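Local coordinates for kcn28 (Kitasatospora, PDB 6J31), which is of unknown function but has the two-domain GT-B fold, with a C-terminal domain like that of erythromycin biosynthesis protein CIII, at residues L186-Q194 and M305-F313. Numbering follows the deposited sequence.
Sequences LVLVPRFLQ and MGGIQEGLF
Leu193 meets four residues of helix 305-313 through one methyl, a compact example of how two Rossmann-like halves can be joined by apolar side chains. Its CA–CB bond points toward the helix, and CG, anti to the carbonyl carbon (chi1 -69°), carries CD1 on to the helix surface along a nearly straight chi2 (-173°). There CD1 lies 3.7 Å from Met305 SD. It also touches Ile308 CG2, Gln309 CG and Leu312 CD1; spaced i, i+3, i+4 and i+7, the four residues share one helix face. The bend of Met305 at chi2 (55°) brings SD against Val189 CG1 as well, at 3.8 Å, the two side chains crossing at about a right angle. A further bend at chi3 sets CE 3.9 Å from Val189 CG1. At the far end, Leu312 CD1 abuts the edge of the Phe192 ring in its plane, 3.5 Å from CE1, while Pro190 CG lies over one ring face. Leu377 of helix 364-378 touches both Pro190 and Phe192. The loop and 3-10 turn after strand 185-187 of the N-terminal sheet thus pack on helix 305-314 of the C-terminal domain. The Met305 side chain, about 9 Å from the bound BG9, touches Thr130, which lines the BG9 pocket together with Asn325 of the C-terminal domain, placing this buried seam beside the interdomain cleft characteristic of the GT-B fold.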
# COMPACT_ATOMS: atom_id res chain seq x y z
N LEU A 186 -9.18 10.27 1.13
CA LEU A 186 -7.80 10.74 1.20
C LEU A 186 -6.94 9.67 0.55
O LEU A 186 -6.82 8.55 1.07
CB LEU A 186 -7.38 10.99 2.65
CG LEU A 186 -8.15 12.06 3.41
CD1 LEU A 186 -7.64 12.18 4.83
CD2 LEU A 186 -8.06 13.39 2.69
N VAL A 187 -6.38 9.99 -0.61
CA VAL A 187 -5.57 9.05 -1.37
C VAL A 187 -4.12 9.29 -0.97
O VAL A 187 -3.55 10.34 -1.28
CB VAL A 187 -5.78 9.22 -2.88
CG1 VAL A 187 -5.12 8.07 -3.64
CG2 VAL A 187 -7.26 9.30 -3.21
N LEU A 188 -3.52 8.31 -0.31
CA LEU A 188 -2.20 8.48 0.29
C LEU A 188 -1.08 8.24 -0.70
O LEU A 188 -0.07 7.62 -0.38
CB LEU A 188 -2.09 7.54 1.49
CG LEU A 188 -2.99 7.89 2.68
CD1 LEU A 188 -2.49 7.27 3.98
CD2 LEU A 188 -3.15 9.40 2.82
N VAL A 189 -1.25 8.70 -1.94
CA VAL A 189 -0.20 8.65 -2.96
C VAL A 189 -0.16 9.99 -3.67
O VAL A 189 -1.15 10.74 -3.66
CB VAL A 189 -0.45 7.50 -3.98
CG1 VAL A 189 -0.72 6.18 -3.28
CG2 VAL A 189 -1.60 7.84 -4.90
N PRO A 190 0.98 10.36 -4.24
CA PRO A 190 1.03 11.57 -5.07
C PRO A 190 0.28 11.36 -6.37
O PRO A 190 0.07 10.24 -6.83
CB PRO A 190 2.53 11.78 -5.32
CG PRO A 190 3.13 10.42 -5.16
CD PRO A 190 2.30 9.72 -4.11
N ARG A 191 -0.13 12.48 -6.99
CA ARG A 191 -0.90 12.37 -8.23
C ARG A 191 -0.09 11.70 -9.33
O ARG A 191 -0.67 11.03 -10.19
CB ARG A 191 -1.40 13.76 -8.67
CG ARG A 191 -0.40 14.60 -9.45
CD ARG A 191 -0.97 15.94 -9.97
NE ARG A 191 -1.74 16.68 -8.98
CZ ARG A 191 -3.06 16.66 -8.88
NH1 ARG A 191 -3.79 15.94 -9.73
NH2 ARG A 191 -3.67 17.37 -7.94
N PHE A 192 1.24 11.83 -9.32
CA PHE A 192 2.03 11.20 -10.37
C PHE A 192 2.14 9.69 -10.21
O PHE A 192 2.71 9.04 -11.10
CB PHE A 192 3.42 11.84 -10.48
CG PHE A 192 4.28 11.70 -9.24
CD1 PHE A 192 4.90 10.50 -8.94
CD2 PHE A 192 4.50 12.79 -8.42
CE1 PHE A 192 5.70 10.38 -7.81
CE2 PHE A 192 5.30 12.68 -7.30
CZ PHE A 192 5.90 11.48 -6.99
N LEU A 193 1.65 9.11 -9.11
CA LEU A 193 1.55 7.67 -8.95
C LEU A 193 0.13 7.15 -9.11
O LEU A 193 -0.12 5.97 -8.89
CB LEU A 193 2.09 7.24 -7.58
CG LEU A 193 3.60 7.37 -7.36
CD1 LEU A 193 4.04 6.77 -6.03
CD2 LEU A 193 4.37 6.75 -8.53
N GLN A 194 -0.80 8.01 -9.54
CA GLN A 194 -2.19 7.63 -9.76
C GLN A 194 -2.42 7.46 -11.25
O GLN A 194 -2.34 8.45 -11.99
CB GLN A 194 -3.14 8.67 -9.19
CG GLN A 194 -4.59 8.53 -9.67
CD GLN A 194 -5.32 7.38 -9.00
OE1 GLN A 194 -5.39 7.30 -7.78
NE2 GLN A 194 -5.89 6.49 -9.80
N MET A 305 3.23 -0.24 -3.61
CA MET A 305 3.17 1.21 -3.38
C MET A 305 4.08 1.63 -2.24
O MET A 305 4.64 2.73 -2.25
CB MET A 305 1.72 1.63 -3.12
CG MET A 305 1.51 3.13 -3.07
SD MET A 305 2.08 4.00 -4.56
CE MET A 305 0.81 3.54 -5.74
N GLY A 306 4.21 0.78 -1.22
CA GLY A 306 5.07 1.11 -0.09
C GLY A 306 6.53 1.21 -0.49
O GLY A 306 7.23 2.17 -0.15
N GLY A 307 7.02 0.20 -1.23
CA GLY A 307 8.41 0.23 -1.67
C GLY A 307 8.69 1.37 -2.64
O GLY A 307 9.73 2.03 -2.55
N ILE A 308 7.77 1.62 -3.57
CA ILE A 308 8.00 2.65 -4.58
C ILE A 308 8.08 4.03 -3.93
O ILE A 308 8.96 4.84 -4.25
CB ILE A 308 6.90 2.60 -5.65
CG1 ILE A 308 7.23 1.52 -6.67
CG2 ILE A 308 6.73 3.96 -6.32
CD1 ILE A 308 6.15 1.28 -7.66
N GLN A 309 7.17 4.31 -2.99
CA GLN A 309 7.22 5.59 -2.30
C GLN A 309 8.46 5.70 -1.42
O GLN A 309 8.97 6.81 -1.21
CB GLN A 309 5.94 5.78 -1.48
CG GLN A 309 4.70 5.93 -2.34
CD GLN A 309 3.52 6.48 -1.58
OE1 GLN A 309 2.43 5.92 -1.60
NE2 GLN A 309 3.73 7.59 -0.91
N GLU A 310 8.93 4.58 -0.87
CA GLU A 310 10.19 4.61 -0.12
C GLU A 310 11.38 4.87 -1.04
O GLU A 310 12.32 5.57 -0.67
CB GLU A 310 10.37 3.31 0.66
CG GLU A 310 9.73 3.35 2.04
CD GLU A 310 9.73 1.99 2.70
OE1 GLU A 310 10.02 0.99 2.02
OE2 GLU A 310 9.45 1.93 3.92
N GLY A 311 11.35 4.30 -2.25
CA GLY A 311 12.40 4.59 -3.22
C GLY A 311 12.41 6.05 -3.63
O GLY A 311 13.47 6.68 -3.69
N LEU A 312 11.23 6.61 -3.90
CA LEU A 312 11.12 8.02 -4.26
C LEU A 312 11.61 8.92 -3.13
O LEU A 312 12.35 9.88 -3.36
CB LEU A 312 9.67 8.35 -4.60
CG LEU A 312 9.14 7.86 -5.94
CD1 LEU A 312 7.65 8.10 -6.04
CD2 LEU A 312 9.87 8.57 -7.05
N PHE A 313 11.21 8.61 -1.89
CA PHE A 313 11.61 9.44 -0.76
C PHE A 313 13.12 9.46 -0.60
O PHE A 313 13.71 10.50 -0.28
CB PHE A 313 10.93 8.93 0.51
CG PHE A 313 11.27 9.72 1.74
CD1 PHE A 313 10.68 10.95 1.98
CD2 PHE A 313 12.19 9.23 2.66
CE1 PHE A 313 10.99 11.68 3.11
CE2 PHE A 313 12.51 9.96 3.80
CZ PHE A 313 11.91 11.18 4.02